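Local coordinates for protein techylectin-5A (Tachypleus tridentatus, PDB 1JC9) that agglutinates bacteria and human erythrocytes by recognising acetyl-containing groups on them, as a secreted lectin of horseshoe crab innate immunity, at residues I141-K146 with S222-L227; A155-F160 with I240-W245; A244-G247 with S251-Q254. All blocks are in the same frame, centred on the assembly; numbering follows the deposited sequence.

Contact 1 (I141-K146 with S222-L227); sequences IRFDLK and SNLNGL
Phe-143 carries its ring beside the backbone N, with CG anti to the carbonyl carbon (chi1 -70°), and this turns the ring off strand 139-146 toward Leu-224. Leu-224, with chi1 -87° and chi2 36°, points its CD2 methyl at the ring. The methyl meets the ring at its edge, close to the ring plane. Leu-224 CD2 lies 3.4 Å from Phe-143 CD2, which is tight for two carbons, and 3.6 Å from Phe-143 CE2. The two side chains slant across one another. Leu-145, two residues further along the strand and on the same side of it, adds a looser touch: Leu-145 CD2 is 4.4 Å from Leu-224 CD2. One methyl therefore serves both strand residues, and all three side chains are buried.

Leu-224 stands within a type I beta turn from Asn-223 to Gly-226, in the long loop region between helix 206-210 and strand 231-232. The turn is closed by a hydrogen bond of 2.9 Å from Gly-226 N to Asn-223 O. Arg-95 NH1 donates hydrogen bonds to the carbonyl oxygens of Leu-224 and Gly-226, and Asn-223 ND2 donates to those of Tyr-210 and Gly-239. Around the strand residues, Phe-143 also meets the rings of Phe-184 and Trp-242.

Strand 139-146 belongs to the antiparallel sheet of the fibrinogen C-terminal domain. Its other side is polar here. Arg-142 grips Asp-144 side-on, with NE and NH2 both 2.9 Å from Asp-144 OD1, and Lys-258 forms a second salt bridge to the same carboxylate. The touch between strand and loop is dispersion between buried hydrocarbon groups and gives no directional bond, so the position of Leu-224 probably depends on the polar bonds that fix its turn.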
ATOM      1  N   ILE A 141      -6.104   7.732  -0.823  1.00 17.95           N
ATOM      2  CA  ILE A 141      -5.264   6.659  -1.325  1.00 17.41           C
ATOM      3  C   ILE A 141      -5.949   6.016  -2.518  1.00 18.11           C
ATOM      4  O   ILE A 141      -7.166   5.848  -2.536  1.00 19.46           O
ATOM      5  CB  ILE A 141      -4.983   5.579  -0.237  1.00 16.38           C
ATOM      6  CG1 ILE A 141      -4.117   4.464  -0.827  1.00 17.37           C
ATOM      7  CG2 ILE A 141      -6.284   5.002   0.297  1.00 14.72           C
ATOM      8  CD1 ILE A 141      -3.631   3.460   0.194  1.00 19.16           C
ATOM      9  N   ARG A 142      -5.165   5.682  -3.533  1.00 18.77           N
ATOM     10  CA  ARG A 142      -5.714   5.040  -4.715  1.00 18.61           C
ATOM     11  C   ARG A 142      -5.062   3.678  -4.922  1.00 18.42           C
ATOM     12  O   ARG A 142      -3.844   3.546  -4.806  1.00 16.80           O
ATOM     13  CB  ARG A 142      -5.488   5.917  -5.955  1.00 18.56           C
ATOM     14  CG  ARG A 142      -5.874   5.232  -7.259  1.00 20.58           C
ATOM     15  CD  ARG A 142      -5.782   6.160  -8.479  1.00 20.82           C
ATOM     16  NE  ARG A 142      -5.933   5.384  -9.709  1.00 25.33           N
ATOM     17  CZ  ARG A 142      -6.875   5.586 -10.624  1.00 22.92           C
ATOM     18  NH1 ARG A 142      -7.767   6.554 -10.466  1.00 25.29           N
ATOM     19  NH2 ARG A 142      -6.933   4.802 -11.690  1.00 25.16           N
ATOM     20  N   PHE A 143      -5.882   2.669  -5.205  1.00 18.76           N
ATOM     21  CA  PHE A 143      -5.389   1.322  -5.475  1.00 19.76           C
ATOM     22  C   PHE A 143      -5.553   1.062  -6.970  1.00 20.45           C
ATOM     23  O   PHE A 143      -6.650   1.198  -7.504  1.00 21.58           O
ATOM     24  CB  PHE A 143      -6.202   0.249  -4.730  1.00 18.97           C
ATOM     25  CG  PHE A 143      -6.009   0.245  -3.234  1.00 19.55           C
ATOM     26  CD1 PHE A 143      -6.761   1.084  -2.415  1.00 18.81           C
ATOM     27  CD2 PHE A 143      -5.098  -0.628  -2.643  1.00 17.01           C
ATOM     28  CE1 PHE A 143      -6.613   1.053  -1.029  1.00 19.63           C
ATOM     29  CE2 PHE A 143      -4.941  -0.665  -1.259  1.00 18.34           C
ATOM     30  CZ  PHE A 143      -5.701   0.175  -0.452  1.00 17.81           C
ATOM     31  N   ASP A 144      -4.466   0.711  -7.650  1.00 21.06           N
ATOM     32  CA  ASP A 144      -4.540   0.389  -9.065  1.00 21.98           C
ATOM     33  C   ASP A 144      -4.263  -1.104  -9.181  1.00 22.68           C
ATOM     34  O   ASP A 144      -3.188  -1.574  -8.809  1.00 23.54           O
ATOM     35  CB  ASP A 144      -3.522   1.201  -9.872  1.00 21.71           C
ATOM     36  CG  ASP A 144      -4.006   2.611 -10.153  1.00 24.48           C
ATOM     37  OD1 ASP A 144      -5.155   2.761 -10.613  1.00 26.12           O
ATOM     38  OD2 ASP A 144      -3.248   3.573  -9.921  1.00 25.80           O
ATOM     39  N   LEU A 145      -5.244  -1.840  -9.694  1.00 22.46           N
ATOM     40  CA  LEU A 145      -5.142  -3.291  -9.825  1.00 24.24           C
ATOM     41  C   LEU A 145      -5.249  -3.758 -11.278  1.00 25.44           C
ATOM     42  O   LEU A 145      -5.999  -3.190 -12.074  1.00 24.72           O
ATOM     43  CB  LEU A 145      -6.261  -3.947  -9.009  1.00 22.45           C
ATOM     44  CG  LEU A 145      -6.592  -3.279  -7.669  1.00 23.50           C
ATOM     45  CD1 LEU A 145      -7.922  -3.803  -7.152  1.00 24.60           C
ATOM     46  CD2 LEU A 145      -5.473  -3.546  -6.664  1.00 22.73           C
ATOM     47  N   LYS A 146      -4.510  -4.809 -11.612  1.00 26.63           N
ATOM     48  CA  LYS A 146      -4.526  -5.357 -12.962  1.00 28.97           C
ATOM     49  C   LYS A 146      -4.431  -6.881 -12.904  1.00 29.03           C
ATOM     50  O   LYS A 146      -3.654  -7.421 -12.115  1.00 28.86           O
ATOM     51  CB  LYS A 146      -3.347  -4.793 -13.764  1.00 30.39           C
ATOM     52  CG  LYS A 146      -3.252  -5.326 -15.188  1.00 35.31           C
ATOM     53  CD  LYS A 146      -1.965  -4.891 -15.881  1.00 38.48           C
ATOM     54  CE  LYS A 146      -1.899  -3.385 -16.064  1.00 41.61           C
ATOM     55  NZ  LYS A 146      -0.640  -2.975 -16.753  1.00 45.87           N
ATOM     56  N   SER A 222      -8.777  -7.919   1.433  1.00 19.97           N
ATOM     57  CA  SER A 222      -7.697  -7.490   0.534  1.00 19.41           C
ATOM     58  C   SER A 222      -6.392  -7.912   1.211  1.00 19.44           C
ATOM     59  O   SER A 222      -6.264  -7.811   2.429  1.00 18.91           O
ATOM     60  CB  SER A 222      -7.731  -5.973   0.285  1.00 19.33           C
ATOM     61  OG  SER A 222      -7.686  -5.228   1.485  1.00 20.98           O
ATOM     62  N   ASN A 223      -5.428  -8.386   0.427  1.00 19.42           N
ATOM     63  CA  ASN A 223      -4.166  -8.878   0.983  1.00 19.45           C
ATOM     64  C   ASN A 223      -3.025  -8.590   0.008  1.00 19.16           C
ATOM     65  O   ASN A 223      -2.275  -9.488  -0.366  1.00 20.83           O
ATOM     66  CB  ASN A 223      -4.314 -10.393   1.222  1.00 20.02           C
ATOM     67  CG  ASN A 223      -3.185 -10.987   2.044  1.00 18.19           C
ATOM     68  OD1 ASN A 223      -2.821 -10.462   3.095  1.00 22.34           O
ATOM     69  ND2 ASN A 223      -2.645 -12.106   1.580  1.00 19.98           N
ATOM     70  N   LEU A 224      -2.890  -7.326  -0.380  1.00 19.15           N
ATOM     71  CA  LEU A 224      -1.880  -6.908  -1.350  1.00 19.28           C
ATOM     72  C   LEU A 224      -0.418  -7.202  -1.034  1.00 19.43           C
ATOM     73  O   LEU A 224       0.418  -7.219  -1.941  1.00 18.13           O
ATOM     74  CB  LEU A 224      -2.076  -5.426  -1.672  1.00 20.17           C
ATOM     75  CG  LEU A 224      -3.083  -5.136  -2.799  1.00 24.58           C
ATOM     76  CD1 LEU A 224      -4.248  -6.115  -2.774  1.00 24.59           C
ATOM     77  CD2 LEU A 224      -3.570  -3.708  -2.681  1.00 24.61           C
ATOM     78  N   ASN A 225      -0.099  -7.431   0.237  1.00 19.19           N
ATOM     79  CA  ASN A 225       1.276  -7.759   0.598  1.00 19.79           C
ATOM     80  C   ASN A 225       1.436  -9.270   0.763  1.00 20.44           C
ATOM     81  O   ASN A 225       2.383  -9.731   1.400  1.00 21.05           O
ATOM     82  CB  ASN A 225       1.695  -7.057   1.892  1.00 17.98           C
ATOM     83  CG  ASN A 225       1.914  -5.568   1.702  1.00 20.32           C
ATOM     84  OD1 ASN A 225       2.190  -5.104   0.592  1.00 19.92           O
ATOM     85  ND2 ASN A 225       1.810  -4.810   2.788  1.00 20.84           N
ATOM     86  N   GLY A 226       0.514 -10.035   0.178  1.00 20.65           N
ATOM     87  CA  GLY A 226       0.577 -11.484   0.281  1.00 20.76           C
ATOM     88  C   GLY A 226       1.559 -12.116  -0.693  1.00 21.68           C
ATOM     89  O   GLY A 226       2.333 -11.421  -1.349  1.00 21.23           O
ATOM     90  N   LEU A 227       1.524 -13.444  -0.786  1.00 21.65           N
ATOM     91  CA  LEU A 227       2.416 -14.178  -1.680  1.00 22.04           C
ATOM     92  C   LEU A 227       2.133 -13.847  -3.135  1.00 21.79           C
ATOM     93  O   LEU A 227       0.987 -13.629  -3.519  1.00 22.69           O
ATOM     94  CB  LEU A 227       2.260 -15.694  -1.474  1.00 20.42           C
ATOM     95  CG  LEU A 227       2.495 -16.259  -0.069  1.00 20.74           C
ATOM     96  CD1 LEU A 227       2.368 -17.772  -0.106  1.00 21.16           C
ATOM     97  CD2 LEU A 227       3.873 -15.864   0.436  1.00 20.36           C
TER

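Contact 2 (A155-F160 with I240-W245); sequences AIYQDF and IEWRAW
Tyr-157 and Trp-242 reach for each other from opposite directions, the tyrosine from strand 152-162 and the tryptophan from just before helix 243-246. Trp-242 comes with the six-membered part of its indole foremost. Trp-242 CH2 lies at the edge of the Tyr-157 ring, near the ring plane, 4.4 Å from Tyr-157 CE1. The neighbouring Trp-242 CZ2 is 4.1 Å from Tyr-157 OH. The same CZ2 also receives the methyl of Ala-155: Ala-155 CB approaches the indole obliquely, 3.9 Å from Trp-242 CZ2. Two alternate strand residues thus share one corner of the indole.

The indole owes its reach to Trp-242 CG standing anti to the backbone N (chi1 -171°). Trp-242 is also the N-cap residue of helix 243-246, and Trp-242 O accepts a hydrogen bond of 3.0 Å from Trp-245 N. In the fibrinogen C-terminal domain this contact lays the segment that enters the helix against the antiparallel sheet. The ligand pocket is close by. Arg-243, the next residue, touches the bound N-acetylglucosamine, whereas the Trp-242 side chain remains about 12 Å from the sugar at the nearest atoms.

The polar atoms of both aromatic side chains are engaged by the loop that follows strand 176-178: Trp-242 NE1 donates a hydrogen bond to Gly-181 O, and Tyr-157 OH is hydrogen-bonded to Asn-182 OD1 and Phe-184 N. The Phe-184 ring also meets the Tyr-157 ring edge-to-face.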
ATOM      1  N   ALA A 155      -9.668   1.703  -6.928  1.00 19.33           N
ATOM      2  CA  ALA A 155     -10.484   2.025  -5.766  1.00 19.13           C
ATOM      3  C   ALA A 155      -9.833   3.234  -5.117  1.00 20.39           C
ATOM      4  O   ALA A 155      -8.606   3.318  -5.028  1.00 20.63           O
ATOM      5  CB  ALA A 155     -10.510   0.859  -4.795  1.00 18.33           C
ATOM      6  N   ILE A 156     -10.659   4.173  -4.684  1.00 20.72           N
ATOM      7  CA  ILE A 156     -10.183   5.384  -4.042  1.00 22.12           C
ATOM      8  C   ILE A 156     -10.804   5.453  -2.655  1.00 21.99           C
ATOM      9  O   ILE A 156     -11.975   5.124  -2.485  1.00 22.06           O
ATOM     10  CB  ILE A 156     -10.641   6.654  -4.812  1.00 23.58           C
ATOM     11  CG1 ILE A 156     -10.192   6.590  -6.276  1.00 25.32           C
ATOM     12  CG2 ILE A 156     -10.093   7.905  -4.128  1.00 23.26           C
ATOM     13  CD1 ILE A 156      -8.717   6.760  -6.476  1.00 27.71           C
ATOM     14  N   TYR A 157     -10.012   5.860  -1.669  1.00 20.74           N
ATOM     15  CA  TYR A 157     -10.506   6.025  -0.310  1.00 20.86           C
ATOM     16  C   TYR A 157     -10.022   7.386   0.168  1.00 22.17           C
ATOM     17  O   TYR A 157      -8.820   7.676   0.128  1.00 20.32           O
ATOM     18  CB  TYR A 157      -9.960   4.949   0.636  1.00 20.49           C
ATOM     19  CG  TYR A 157     -10.494   3.571   0.365  1.00 19.44           C
ATOM     20  CD1 TYR A 157      -9.914   2.756  -0.601  1.00 18.91           C
ATOM     21  CD2 TYR A 157     -11.613   3.094   1.048  1.00 20.05           C
ATOM     22  CE1 TYR A 157     -10.432   1.499  -0.886  1.00 19.49           C
ATOM     23  CE2 TYR A 157     -12.145   1.838   0.768  1.00 21.45           C
ATOM     24  CZ  TYR A 157     -11.550   1.047  -0.200  1.00 20.35           C
ATOM     25  OH  TYR A 157     -12.073  -0.195  -0.486  1.00 20.55           O
ATOM     26  N   GLN A 158     -10.952   8.226   0.604  1.00 21.12           N
ATOM     27  CA  GLN A 158     -10.579   9.542   1.098  1.00 24.39           C
ATOM     28  C   GLN A 158     -10.080   9.454   2.531  1.00 22.26           C
ATOM     29  O   GLN A 158     -10.241   8.430   3.199  1.00 22.12           O
ATOM     30  CB  GLN A 158     -11.770  10.497   1.060  1.00 28.23           C
ATOM     31  CG  GLN A 158     -12.203  10.900  -0.328  1.00 38.51           C
ATOM     32  CD  GLN A 158     -13.128  12.102  -0.303  1.00 45.05           C
ATOM     33  OE1 GLN A 158     -12.702  13.219   0.007  1.00 48.64           O
ATOM     34  NE2 GLN A 158     -14.403  11.880  -0.616  1.00 47.34           N
ATOM     35  N   ASP A 159      -9.462  10.538   2.988  1.00 22.25           N
ATOM     36  CA  ASP A 159      -8.966  10.641   4.350  1.00 20.91           C
ATOM     37  C   ASP A 159      -8.186   9.419   4.805  1.00 19.43           C
ATOM     38  O   ASP A 159      -8.546   8.770   5.787  1.00 20.74           O
ATOM     39  CB  ASP A 159     -10.140  10.890   5.302  1.00 22.37           C
ATOM     40  CG  ASP A 159     -11.067  11.993   4.810  1.00 26.18           C
ATOM     41  OD1 ASP A 159     -10.563  12.996   4.264  1.00 27.61           O
ATOM     42  OD2 ASP A 159     -12.302  11.865   4.976  1.00 29.60           O
ATOM     43  N   PHE A 160      -7.108   9.119   4.091  1.00 18.44           N
ATOM     44  CA  PHE A 160      -6.257   7.980   4.413  1.00 16.77           C
ATOM     45  C   PHE A 160      -5.074   8.403   5.278  1.00 16.68           C
ATOM     46  O   PHE A 160      -4.359   9.349   4.944  1.00 16.25           O
ATOM     47  CB  PHE A 160      -5.723   7.347   3.123  1.00 15.87           C
ATOM     48  CG  PHE A 160      -4.584   6.384   3.341  1.00 16.52           C
ATOM     49  CD1 PHE A 160      -4.780   5.198   4.038  1.00 15.92           C
ATOM     50  CD2 PHE A 160      -3.308   6.678   2.865  1.00 15.46           C
ATOM     51  CE1 PHE A 160      -3.726   4.316   4.263  1.00 16.95           C
ATOM     52  CE2 PHE A 160      -2.244   5.804   3.083  1.00 17.01           C
ATOM     53  CZ  PHE A 160      -2.454   4.615   3.787  1.00 15.61           C
ATOM     54  N   ILE A 240      -2.033 -12.213  -3.516  1.00 20.52           N
ATOM     55  CA  ILE A 240      -2.398 -10.790  -3.625  1.00 22.28           C
ATOM     56  C   ILE A 240      -3.886 -10.713  -3.974  1.00 21.71           C
ATOM     57  O   ILE A 240      -4.247 -10.578  -5.142  1.00 22.35           O
ATOM     58  CB  ILE A 240      -1.605 -10.083  -4.767  1.00 23.98           C
ATOM     59  CG1 ILE A 240      -0.108 -10.384  -4.653  1.00 23.77           C
ATOM     60  CG2 ILE A 240      -1.854  -8.576  -4.731  1.00 21.42           C
ATOM     61  CD1 ILE A 240       0.481 -10.045  -3.333  1.00 31.75           C
ATOM     62  N   GLU A 241      -4.744 -10.776  -2.961  1.00 21.54           N
ATOM     63  CA  GLU A 241      -6.188 -10.778  -3.183  1.00 21.26           C
ATOM     64  C   GLU A 241      -6.936  -9.458  -3.027  1.00 21.87           C
ATOM     65  O   GLU A 241      -6.568  -8.591  -2.230  1.00 21.23           O
ATOM     66  CB  GLU A 241      -6.856 -11.778  -2.229  1.00 21.99           C
ATOM     67  CG  GLU A 241      -6.101 -13.086  -1.966  1.00 23.64           C
ATOM     68  CD  GLU A 241      -6.120 -14.036  -3.148  1.00 25.69           C
ATOM     69  OE1 GLU A 241      -7.163 -14.110  -3.840  1.00 22.19           O
ATOM     70  OE2 GLU A 241      -5.094 -14.720  -3.373  1.00 25.83           O
ATOM     71  N   TRP A 242      -8.005  -9.329  -3.803  1.00 21.22           N
ATOM     72  CA  TRP A 242      -8.906  -8.188  -3.722  1.00 22.38           C
ATOM     73  C   TRP A 242     -10.244  -8.878  -3.946  1.00 23.38           C
ATOM     74  O   TRP A 242     -10.736  -9.001  -5.068  1.00 24.19           O
ATOM     75  CB  TRP A 242      -8.623  -7.144  -4.801  1.00 21.50           C
ATOM     76  CG  TRP A 242      -9.409  -5.879  -4.571  1.00 22.45           C
ATOM     77  CD1 TRP A 242     -10.671  -5.602  -5.019  1.00 22.37           C
ATOM     78  CD2 TRP A 242      -9.008  -4.749  -3.781  1.00 21.31           C
ATOM     79  NE1 TRP A 242     -11.080  -4.371  -4.559  1.00 21.35           N
ATOM     80  CE2 TRP A 242     -10.079  -3.827  -3.796  1.00 22.59           C
ATOM     81  CE3 TRP A 242      -7.848  -4.428  -3.061  1.00 20.83           C
ATOM     82  CZ2 TRP A 242     -10.026  -2.599  -3.115  1.00 23.21           C
ATOM     83  CZ3 TRP A 242      -7.795  -3.209  -2.384  1.00 23.47           C
ATOM     84  CH2 TRP A 242      -8.879  -2.309  -2.418  1.00 22.28           C
ATOM     85  N   ARG A 243     -10.799  -9.363  -2.846  1.00 24.14           N
ATOM     86  CA  ARG A 243     -12.044 -10.114  -2.840  1.00 26.21           C
ATOM     87  C   ARG A 243     -13.187  -9.649  -3.734  1.00 25.44           C
ATOM     88  O   ARG A 243     -13.740 -10.446  -4.494  1.00 24.26           O
ATOM     89  CB  ARG A 243     -12.561 -10.236  -1.408  1.00 27.06           C
ATOM     90  CG  ARG A 243     -13.797 -11.111  -1.289  1.00 32.99           C
ATOM     91  CD  ARG A 243     -14.362 -11.068   0.108  1.00 37.33           C
ATOM     92  NE  ARG A 243     -15.560 -11.888   0.228  1.00 43.67           N
ATOM     93  CZ  ARG A 243     -16.188 -12.128   1.375  1.00 46.50           C
ATOM     94  NH1 ARG A 243     -15.730 -11.608   2.511  1.00 47.58           N
ATOM     95  NH2 ARG A 243     -17.275 -12.890   1.387  1.00 48.84           N
ATOM     96  N   ALA A 244     -13.548  -8.375  -3.640  1.00 23.65           N
ATOM     97  CA  ALA A 244     -14.667  -7.855  -4.416  1.00 24.64           C
ATOM     98  C   ALA A 244     -14.523  -7.992  -5.926  1.00 25.12           C
ATOM     99  O   ALA A 244     -15.517  -7.954  -6.646  1.00 26.24           O
ATOM    100  CB  ALA A 244     -14.925  -6.397  -4.044  1.00 24.65           C
ATOM    101  N   TRP A 245     -13.301  -8.153  -6.416  1.00 24.91           N
ATOM    102  CA  TRP A 245     -13.111  -8.284  -7.852  1.00 25.63           C
ATOM    103  C   TRP A 245     -12.818  -9.712  -8.310  1.00 27.42           C
ATOM    104  O   TRP A 245     -13.532 -10.249  -9.155  1.00 28.21           O
ATOM    105  CB  TRP A 245     -11.995  -7.341  -8.332  1.00 24.48           C
ATOM    106  CG  TRP A 245     -11.773  -7.368  -9.825  1.00 24.64           C
ATOM    107  CD1 TRP A 245     -12.696  -7.683 -10.788  1.00 23.58           C
ATOM    108  CD2 TRP A 245     -10.561  -7.047 -10.524  1.00 23.55           C
ATOM    109  NE1 TRP A 245     -12.132  -7.578 -12.037  1.00 23.89           N
ATOM    110  CE2 TRP A 245     -10.825  -7.190 -11.907  1.00 24.13           C
ATOM    111  CE3 TRP A 245      -9.280  -6.648 -10.117  1.00 23.82           C
ATOM    112  CZ2 TRP A 245      -9.853  -6.951 -12.889  1.00 23.49           C
ATOM    113  CZ3 TRP A 245      -8.311  -6.408 -11.094  1.00 22.78           C
ATOM    114  CH2 TRP A 245      -8.606  -6.562 -12.463  1.00 24.33           C
TER

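Contact 3 (A244-G247 with S251-Q254); sequences AWKG and SLPQ
Leu-252 and Trp-245 form the tight part of this contact. The CD2 methyl of Leu-252 lies obliquely against the six-membered part of the indole, 3.7 Å from Trp-245 CZ3 and 4.0 Å from Trp-245 CE3. Chi1 of -177° extends the Trp-245 side chain away from its own N, and chi2 of 27° turns the benzo part to the leucine. Leu-252 is buried and also packs against Leu-145 of strand 139-146 and against Trp-242.

The Lys-246 side is looser. Lys-246 CG is 4.1 Å from Leu-252 CD2, and the two side chains cross at about a right angle. Beyond that the lysine chain bends at chi2 (-69°) and leaves the leucine. Lys-246 CE comes to lie 3.5 Å above one face of the Trp-245 indole, offset toward the rim.

The contact closes the short connection from helix 243-246 to strand 250-261. Toward Leu-252 the lysine offers CG, while its ammonium forms a salt bridge with Asp-147 and a cation-pi contact with Tyr-250. The contact itself is therefore dispersive and probably sets no direction for the charged end.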
ATOM      1  N   ALA A 244     -13.548  -8.375  -3.640  1.00 23.65           N
ATOM      2  CA  ALA A 244     -14.667  -7.855  -4.416  1.00 24.64           C
ATOM      3  C   ALA A 244     -14.523  -7.992  -5.926  1.00 25.12           C
ATOM      4  O   ALA A 244     -15.517  -7.954  -6.646  1.00 26.24           O
ATOM      5  CB  ALA A 244     -14.925  -6.397  -4.044  1.00 24.65           C
ATOM      6  N   TRP A 245     -13.301  -8.153  -6.416  1.00 24.91           N
ATOM      7  CA  TRP A 245     -13.111  -8.284  -7.852  1.00 25.63           C
ATOM      8  C   TRP A 245     -12.818  -9.712  -8.310  1.00 27.42           C
ATOM      9  O   TRP A 245     -13.532 -10.249  -9.155  1.00 28.21           O
ATOM     10  CB  TRP A 245     -11.995  -7.341  -8.332  1.00 24.48           C
ATOM     11  CG  TRP A 245     -11.773  -7.368  -9.825  1.00 24.64           C
ATOM     12  CD1 TRP A 245     -12.696  -7.683 -10.788  1.00 23.58           C
ATOM     13  CD2 TRP A 245     -10.561  -7.047 -10.524  1.00 23.55           C
ATOM     14  NE1 TRP A 245     -12.132  -7.578 -12.037  1.00 23.89           N
ATOM     15  CE2 TRP A 245     -10.825  -7.190 -11.907  1.00 24.13           C
ATOM     16  CE3 TRP A 245      -9.280  -6.648 -10.117  1.00 23.82           C
ATOM     17  CZ2 TRP A 245      -9.853  -6.951 -12.889  1.00 23.49           C
ATOM     18  CZ3 TRP A 245      -8.311  -6.408 -11.094  1.00 22.78           C
ATOM     19  CH2 TRP A 245      -8.606  -6.562 -12.463  1.00 24.33           C
ATOM     20  N   LYS A 246     -11.786 -10.334  -7.746  1.00 27.84           N
ATOM     21  CA  LYS A 246     -11.410 -11.684  -8.164  1.00 28.42           C
ATOM     22  C   LYS A 246     -11.589 -12.813  -7.145  1.00 28.12           C
ATOM     23  O   LYS A 246     -11.164 -13.941  -7.397  1.00 30.24           O
ATOM     24  CB  LYS A 246      -9.957 -11.680  -8.643  1.00 29.65           C
ATOM     25  CG  LYS A 246      -9.688 -10.781  -9.840  1.00 31.82           C
ATOM     26  CD  LYS A 246     -10.341 -11.337 -11.094  1.00 36.01           C
ATOM     27  CE  LYS A 246      -9.881 -10.594 -12.339  1.00 37.46           C
ATOM     28  NZ  LYS A 246     -10.462 -11.184 -13.580  1.00 38.18           N
ATOM     29  N   GLY A 247     -12.207 -12.527  -6.003  1.00 26.36           N
ATOM     30  CA  GLY A 247     -12.405 -13.563  -5.000  1.00 25.78           C
ATOM     31  C   GLY A 247     -11.189 -13.853  -4.127  1.00 27.25           C
ATOM     32  O   GLY A 247     -10.317 -12.996  -3.949  1.00 28.44           O
ATOM     33  N   SER A 251      -4.394 -14.326  -7.344  1.00 21.57           N
ATOM     34  CA  SER A 251      -3.335 -13.420  -6.926  1.00 22.62           C
ATOM     35  C   SER A 251      -3.022 -12.458  -8.070  1.00 23.81           C
ATOM     36  O   SER A 251      -2.412 -12.852  -9.072  1.00 23.67           O
ATOM     37  CB  SER A 251      -2.086 -14.230  -6.556  1.00 20.84           C
ATOM     38  OG  SER A 251      -1.050 -13.405  -6.054  1.00 21.89           O
ATOM     39  N   LEU A 252      -3.440 -11.199  -7.918  1.00 22.63           N
ATOM     40  CA  LEU A 252      -3.214 -10.188  -8.952  1.00 22.08           C
ATOM     41  C   LEU A 252      -1.728 -10.067  -9.293  1.00 21.56           C
ATOM     42  O   LEU A 252      -0.871 -10.012  -8.410  1.00 22.16           O
ATOM     43  CB  LEU A 252      -3.785  -8.834  -8.497  1.00 22.07           C
ATOM     44  CG  LEU A 252      -5.306  -8.812  -8.279  1.00 22.48           C
ATOM     45  CD1 LEU A 252      -5.708  -7.577  -7.500  1.00 24.30           C
ATOM     46  CD2 LEU A 252      -6.027  -8.858  -9.622  1.00 22.44           C
ATOM     47  N   PRO A 253      -1.401 -10.043 -10.591  1.00 21.86           N
ATOM     48  CA  PRO A 253      -0.006  -9.936 -11.028  1.00 22.17           C
ATOM     49  C   PRO A 253       0.631  -8.558 -10.858  1.00 21.93           C
ATOM     50  O   PRO A 253       1.856  -8.448 -10.776  1.00 23.17           O
ATOM     51  CB  PRO A 253      -0.074 -10.374 -12.489  1.00 21.01           C
ATOM     52  CG  PRO A 253      -1.417  -9.887 -12.915  1.00 20.84           C
ATOM     53  CD  PRO A 253      -2.298 -10.259 -11.743  1.00 21.06           C
ATOM     54  N   GLN A 254      -0.186  -7.511 -10.817  1.00 23.28           N
ATOM     55  CA  GLN A 254       0.339  -6.155 -10.647  1.00 25.35           C
ATOM     56  C   GLN A 254      -0.602  -5.256  -9.866  1.00 23.40           C
ATOM     57  O   GLN A 254      -1.772  -5.125 -10.217  1.00 23.91           O
ATOM     58  CB  GLN A 254       0.606  -5.497 -12.001  1.00 28.57           C
ATOM     59  CG  GLN A 254       1.740  -6.101 -12.791  1.00 36.55           C
ATOM     60  CD  GLN A 254       2.104  -5.255 -13.993  1.00 40.74           C
ATOM     61  OE1 GLN A 254       2.570  -4.122 -13.852  1.00 44.20           O
ATOM     62  NE2 GLN A 254       1.886  -5.796 -15.186  1.00 43.82           N
TER

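From the N terminus, strand 139-146 comes first and strand 152-162 follows it as an antiparallel neighbour, joined by backbone bonds such as Phe-143 N to Ala-155 O. Contact 1 closes a loop of 75 residues when the chain returns at 222-227. Contact 2 opens inside that loop and closes after it, at 240-245, so the two cross. Contact 3 starts from the residues that finish contact 2, Ala-244 and Trp-245, and spans a connection of three residues. It follows contact 1 in series. Strand 250-261 pairs with the other edge of strand 139-146. Together they tie the sheet to the loop region and short helix that contribute to the sugar pocket.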